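Type III secretion system effector protein ExoU (Pseudomonas fluorescens, PDB 4QMK) probably acts as a patatin-like phospholipase A2 toxin that is delivered through a type III secretion system and binds phosphatidylinositol 4,5-bisphosphate at the plasma membrane. Local coordinates at residues 199-212 with 230-242. Residues are numbered along the deposited sequence; the frame is centred on the assembly and turned at random.
Sequences HIAGMPPANRPPEV and LEVLSRHIPAIKQ
Ile237 packs against both Ile200 and Met203 where, in the patatin-like phospholipase region, the ends of helices 183-201 and 210-221 and the loop joining them meet the C-terminal part of helix 227-236 and the type I turn 237-240 that leads into strand 242-251. This is the tightly packed part. With CG1 beside the backbone N (chi1 -51°) and the chain then extended, Ile237 CD1 reaches Met203 SD at 3.8 Å, crossing that side chain at about a right angle, and also touches Ile200 CG1. Leu233 CD2 extends the apolar layer, 4.1 Å from Val212 CB. Within the turn, Ala239 CB meets His199 CE1 at 3.6 Å, and Ile240 CD1 lies against the same ring; His199 NE2 is held by the carbonyl of Gly116.

Toward solvent the contact becomes polar, carried by His236 and the exposed Glu211 and Arg235. The His236 ring has Pro209 CG over one face, a CH-pi contact 3.9 Å from the ring centroid, and Arg235 CB over the other. Its NE2 donates to Glu211 OE1 at 3.2 Å, which, with the two flanking groups, helps to set the ring's rotation. The Glu211 chain, extended beyond CG, runs past Val232 CG1 to a salt bridge with Arg235, whose NH2 makes a second, longer one to Glu231 OE1, completing a network. Arg235 NH1 approaches Glu211 OE2 at 2.8 Å from above the carboxylate plane, 42° out of it.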
loop_
_atom_site.group_PDB
_atom_site.type_symbol
_atom_site.label_atom_id
_atom_site.label_comp_id
_atom_site.label_asym_id
_atom_site.label_seq_id
_atom_site.Cartn_x
_atom_site.Cartn_y
_atom_site.Cartn_z
ATOM N N HIS A 199 20.922 -17.867 -3.878
ATOM C CA HIS A 199 20.928 -17.475 -5.285
ATOM C C HIS A 199 21.484 -16.078 -5.459
ATOM O O HIS A 199 22.327 -15.856 -6.301
ATOM C CB HIS A 199 19.537 -17.607 -5.933
ATOM C CG HIS A 199 19.139 -19.024 -6.228
ATOM N ND1 HIS A 199 19.520 -19.683 -7.375
ATOM C CD2 HIS A 199 18.402 -19.917 -5.520
ATOM C CE1 HIS A 199 19.048 -20.920 -7.361
ATOM N NE2 HIS A 199 18.369 -21.089 -6.241
ATOM N N ILE A 200 21.037 -15.138 -4.644
ATOM C CA ILE A 200 21.565 -13.780 -4.741
ATOM C C ILE A 200 23.080 -13.818 -4.603
ATOM O O ILE A 200 23.778 -13.171 -5.395
ATOM C CB ILE A 200 20.960 -12.840 -3.689
ATOM C CG1 ILE A 200 19.482 -12.626 -4.000
ATOM C CG2 ILE A 200 21.662 -11.489 -3.690
ATOM C CD1 ILE A 200 18.721 -11.842 -2.944
ATOM N N ALA A 201 23.586 -14.600 -3.632
ATOM C CA ALA A 201 25.040 -14.705 -3.398
ATOM C C ALA A 201 25.806 -15.260 -4.605
ATOM O O ALA A 201 26.961 -14.889 -4.844
ATOM C CB ALA A 201 25.327 -15.540 -2.154
ATOM N N GLY A 202 25.166 -16.138 -5.373
ATOM C CA GLY A 202 25.800 -16.717 -6.546
ATOM C C GLY A 202 26.014 -15.721 -7.669
ATOM O O GLY A 202 26.700 -16.021 -8.632
ATOM N N MET A 203 25.452 -14.527 -7.555
ATOM C CA MET A 203 25.631 -13.529 -8.609
ATOM C C MET A 203 27.089 -13.008 -8.633
ATOM O O MET A 203 27.820 -13.123 -7.635
ATOM C CB MET A 203 24.663 -12.352 -8.422
ATOM C CG MET A 203 23.239 -12.608 -8.837
ATOM S SD MET A 203 22.153 -11.186 -8.513
ATOM C CE MET A 203 22.267 -10.166 -10.018
ATOM N N PRO A 204 27.524 -12.446 -9.783
ATOM C CA PRO A 204 28.869 -11.876 -9.775
ATOM C C PRO A 204 28.989 -10.764 -8.721
ATOM O O PRO A 204 28.086 -9.921 -8.603
ATOM C CB PRO A 204 29.029 -11.304 -11.197
ATOM C CG PRO A 204 28.013 -12.017 -12.032
ATOM C CD PRO A 204 26.884 -12.351 -11.111
ATOM N N PRO A 205 30.084 -10.767 -7.942
ATOM C CA PRO A 205 30.221 -9.674 -6.977
ATOM C C PRO A 205 30.208 -8.322 -7.713
ATOM O O PRO A 205 29.803 -7.308 -7.142
ATOM C CB PRO A 205 31.592 -9.936 -6.325
ATOM C CG PRO A 205 32.008 -11.308 -6.754
ATOM C CD PRO A 205 31.310 -11.585 -8.044
ATOM N N ALA A 206 30.639 -8.358 -8.981
ATOM C CA ALA A 206 30.715 -7.203 -9.889
ATOM C C ALA A 206 29.768 -6.029 -9.574
ATOM O O ALA A 206 30.086 -5.181 -8.747
ATOM C CB ALA A 206 30.538 -7.677 -11.339
ATOM N N ASN A 207 28.622 -5.966 -10.239
ATOM C CA ASN A 207 27.717 -4.845 -10.043
ATOM C C ASN A 207 26.642 -5.129 -9.011
ATOM O O ASN A 207 26.682 -4.590 -7.916
ATOM C CB ASN A 207 27.090 -4.411 -11.374
ATOM C CG ASN A 207 28.088 -3.722 -12.293
ATOM O OD1 ASN A 207 29.081 -3.149 -11.839
ATOM N ND2 ASN A 207 27.820 -3.765 -13.596
ATOM N N ARG A 208 25.696 -5.988 -9.350
ATOM C CA ARG A 208 24.567 -6.280 -8.468
ATOM C C ARG A 208 23.708 -5.045 -8.303
ATOM O O ARG A 208 24.026 -4.178 -7.470
ATOM C CB ARG A 208 25.010 -6.761 -7.098
ATOM C CG ARG A 208 25.869 -7.982 -7.170
ATOM C CD ARG A 208 25.725 -8.724 -5.885
ATOM N NE ARG A 208 26.408 -10.000 -5.956
ATOM C CZ ARG A 208 26.515 -10.832 -4.928
ATOM N NH1 ARG A 208 27.146 -11.994 -5.061
ATOM N NH2 ARG A 208 25.982 -10.495 -3.766
ATOM N N PRO A 209 22.595 -4.975 -9.071
ATOM C CA PRO A 209 21.717 -3.798 -9.033
ATOM C C PRO A 209 21.287 -3.468 -7.615
ATOM O O PRO A 209 21.083 -4.377 -6.811
ATOM C CB PRO A 209 20.505 -4.220 -9.867
ATOM C CG PRO A 209 20.999 -5.310 -10.756
ATOM C CD PRO A 209 22.121 -6.000 -10.022
ATOM N N PRO A 210 21.210 -2.175 -7.288
ATOM C CA PRO A 210 20.773 -1.802 -5.946
ATOM C C PRO A 210 19.463 -2.492 -5.594
ATOM O O PRO A 210 19.234 -2.853 -4.436
ATOM C CB PRO A 210 20.589 -0.292 -6.055
ATOM C CG PRO A 210 21.574 0.125 -7.095
ATOM C CD PRO A 210 21.701 -1.017 -8.061
ATOM N N GLU A 211 18.626 -2.678 -6.608
ATOM C CA GLU A 211 17.353 -3.359 -6.471
ATOM C C GLU A 211 17.447 -4.675 -5.694
ATOM O O GLU A 211 16.678 -4.892 -4.723
ATOM C CB GLU A 211 16.805 -3.652 -7.873
ATOM C CG GLU A 211 15.562 -2.879 -8.290
ATOM C CD GLU A 211 15.127 -3.120 -9.746
ATOM O OE1 GLU A 211 15.809 -3.855 -10.513
ATOM O OE2 GLU A 211 14.067 -2.564 -10.128
ATOM N N VAL A 212 18.397 -5.536 -6.103
ATOM C CA VAL A 212 18.504 -6.851 -5.496
ATOM C C VAL A 212 19.203 -6.816 -4.149
ATOM O O VAL A 212 18.748 -7.473 -3.194
ATOM C CB VAL A 212 19.145 -7.933 -6.407
ATOM C CG1 VAL A 212 18.711 -7.773 -7.853
ATOM C CG2 VAL A 212 20.636 -7.931 -6.300
ATOM N N LEU A 230 9.965 -11.256 -5.713
ATOM C CA LEU A 230 10.106 -12.314 -6.688
ATOM C C LEU A 230 10.133 -11.760 -8.110
ATOM O O LEU A 230 11.050 -12.037 -8.847
ATOM C CB LEU A 230 9.007 -13.369 -6.495
ATOM C CG LEU A 230 9.197 -14.328 -5.304
ATOM C CD1 LEU A 230 8.126 -15.399 -5.299
ATOM C CD2 LEU A 230 10.533 -15.013 -5.356
ATOM N N GLU A 231 9.167 -10.927 -8.465
ATOM C CA GLU A 231 9.145 -10.292 -9.787
ATOM C C GLU A 231 10.477 -9.590 -10.120
ATOM O O GLU A 231 11.048 -9.805 -11.181
ATOM C CB GLU A 231 8.013 -9.274 -9.860
ATOM C CG GLU A 231 8.025 -8.356 -11.076
ATOM C CD GLU A 231 7.186 -7.103 -10.819
ATOM O OE1 GLU A 231 7.665 -6.207 -10.075
ATOM O OE2 GLU A 231 6.052 -7.008 -11.358
ATOM N N VAL A 232 10.931 -8.732 -9.217
ATOM C CA VAL A 232 12.194 -7.997 -9.372
ATOM C C VAL A 232 13.406 -8.921 -9.504
ATOM O O VAL A 232 14.227 -8.786 -10.431
ATOM C CB VAL A 232 12.425 -7.067 -8.177
ATOM C CG1 VAL A 232 13.847 -6.553 -8.177
ATOM C CG2 VAL A 232 11.435 -5.899 -8.209
ATOM N N LEU A 233 13.482 -9.888 -8.602
ATOM C CA LEU A 233 14.552 -10.838 -8.618
ATOM C C LEU A 233 14.590 -11.679 -9.885
ATOM O O LEU A 233 15.679 -12.014 -10.362
ATOM C CB LEU A 233 14.404 -11.759 -7.425
ATOM C CG LEU A 233 14.732 -11.172 -6.082
ATOM C CD1 LEU A 233 14.520 -12.224 -5.004
ATOM C CD2 LEU A 233 16.164 -10.688 -6.080
ATOM N N SER A 234 13.412 -12.061 -10.406
ATOM C CA SER A 234 13.336 -12.890 -11.639
ATOM C C SER A 234 13.959 -12.201 -12.864
ATOM O O SER A 234 14.462 -12.865 -13.758
ATOM C CB SER A 234 11.887 -13.316 -11.966
ATOM O OG SER A 234 11.095 -12.230 -12.465
ATOM N N ARG A 235 13.952 -10.876 -12.889
ATOM C CA ARG A 235 14.563 -10.151 -14.005
ATOM C C ARG A 235 16.073 -10.365 -14.086
ATOM O O ARG A 235 16.630 -10.258 -15.160
ATOM C CB ARG A 235 14.341 -8.640 -13.886
ATOM C CG ARG A 235 12.904 -8.161 -13.885
ATOM C CD ARG A 235 12.987 -6.716 -13.432
ATOM N NE ARG A 235 11.781 -6.215 -12.799
ATOM C CZ ARG A 235 11.766 -5.214 -11.914
ATOM N NH1 ARG A 235 12.902 -4.623 -11.540
ATOM N NH2 ARG A 235 10.609 -4.825 -11.375
ATOM N N HIS A 236 16.722 -10.614 -12.956
ATOM C CA HIS A 236 18.179 -10.721 -12.914
ATOM C C HIS A 236 18.698 -12.098 -12.597
ATOM O O HIS A 236 19.895 -12.341 -12.739
ATOM C CB HIS A 236 18.761 -9.731 -11.872
ATOM C CG HIS A 236 18.241 -8.329 -12.019
ATOM N ND1 HIS A 236 18.796 -7.419 -12.893
ATOM C CD2 HIS A 236 17.189 -7.697 -11.439
ATOM C CE1 HIS A 236 18.113 -6.289 -12.841
ATOM N NE2 HIS A 236 17.133 -6.428 -11.969
ATOM N N ILE A 237 17.813 -12.966 -12.095
ATOM C CA ILE A 237 18.166 -14.327 -11.665
ATOM C C ILE A 237 17.122 -15.283 -12.242
ATOM O O ILE A 237 15.995 -15.373 -11.732
ATOM C CB ILE A 237 18.187 -14.457 -10.129
ATOM C CG1 ILE A 237 19.041 -13.345 -9.534
ATOM C CG2 ILE A 237 18.732 -15.815 -9.709
ATOM C CD1 ILE A 237 19.086 -13.328 -8.025
ATOM N N PRO A 238 17.484 -15.981 -13.326
ATOM C CA PRO A 238 16.601 -16.906 -14.001
ATOM C C PRO A 238 16.034 -18.021 -13.133
ATOM O O PRO A 238 14.947 -18.475 -13.422
ATOM C CB PRO A 238 17.476 -17.496 -15.095
ATOM C CG PRO A 238 18.549 -16.492 -15.313
ATOM C CD PRO A 238 18.802 -15.894 -13.978
ATOM N N ALA A 239 16.728 -18.450 -12.078
ATOM C CA ALA A 239 16.216 -19.516 -11.229
ATOM C C ALA A 239 15.024 -19.077 -10.331
ATOM O O ALA A 239 14.253 -19.915 -9.895
ATOM C CB ALA A 239 17.328 -20.084 -10.358
ATOM N N ILE A 240 14.919 -17.786 -10.029
ATOM C CA ILE A 240 13.821 -17.264 -9.245
ATOM C C ILE A 240 12.666 -16.887 -10.207
ATOM O O ILE A 240 12.879 -16.245 -11.238
ATOM C CB ILE A 240 14.190 -15.993 -8.490
ATOM C CG1 ILE A 240 15.531 -16.101 -7.753
ATOM C CG2 ILE A 240 13.091 -15.657 -7.502
ATOM C CD1 ILE A 240 15.592 -17.212 -6.736
ATOM N N LYS A 241 11.449 -17.257 -9.839
ATOM C CA LYS A 241 10.309 -17.106 -10.713
ATOM C C LYS A 241 9.240 -16.187 -10.169
ATOM O O LYS A 241 9.062 -16.074 -8.981
ATOM C CB LYS A 241 9.665 -18.458 -10.854
ATOM C CG LYS A 241 10.347 -19.404 -11.805
ATOM C CD LYS A 241 11.565 -20.110 -11.281
ATOM C CE LYS A 241 12.149 -21.074 -12.317
ATOM N NZ LYS A 241 12.661 -20.422 -13.559
ATOM N N GLN A 242 8.463 -15.574 -11.023
ATOM C CA GLN A 242 7.321 -14.832 -10.486
ATOM C C GLN A 242 6.351 -15.848 -9.948
ATOM O O GLN A 242 6.402 -17.026 -10.339
ATOM C CB GLN A 242 6.647 -13.999 -11.534
ATOM C CG GLN A 242 7.566 -13.001 -12.175
ATOM C CD GLN A 242 6.892 -12.321 -13.312
ATOM O OE1 GLN A 242 5.735 -11.927 -13.223
ATOM N NE2 GLN A 242 7.580 -12.227 -14.404
#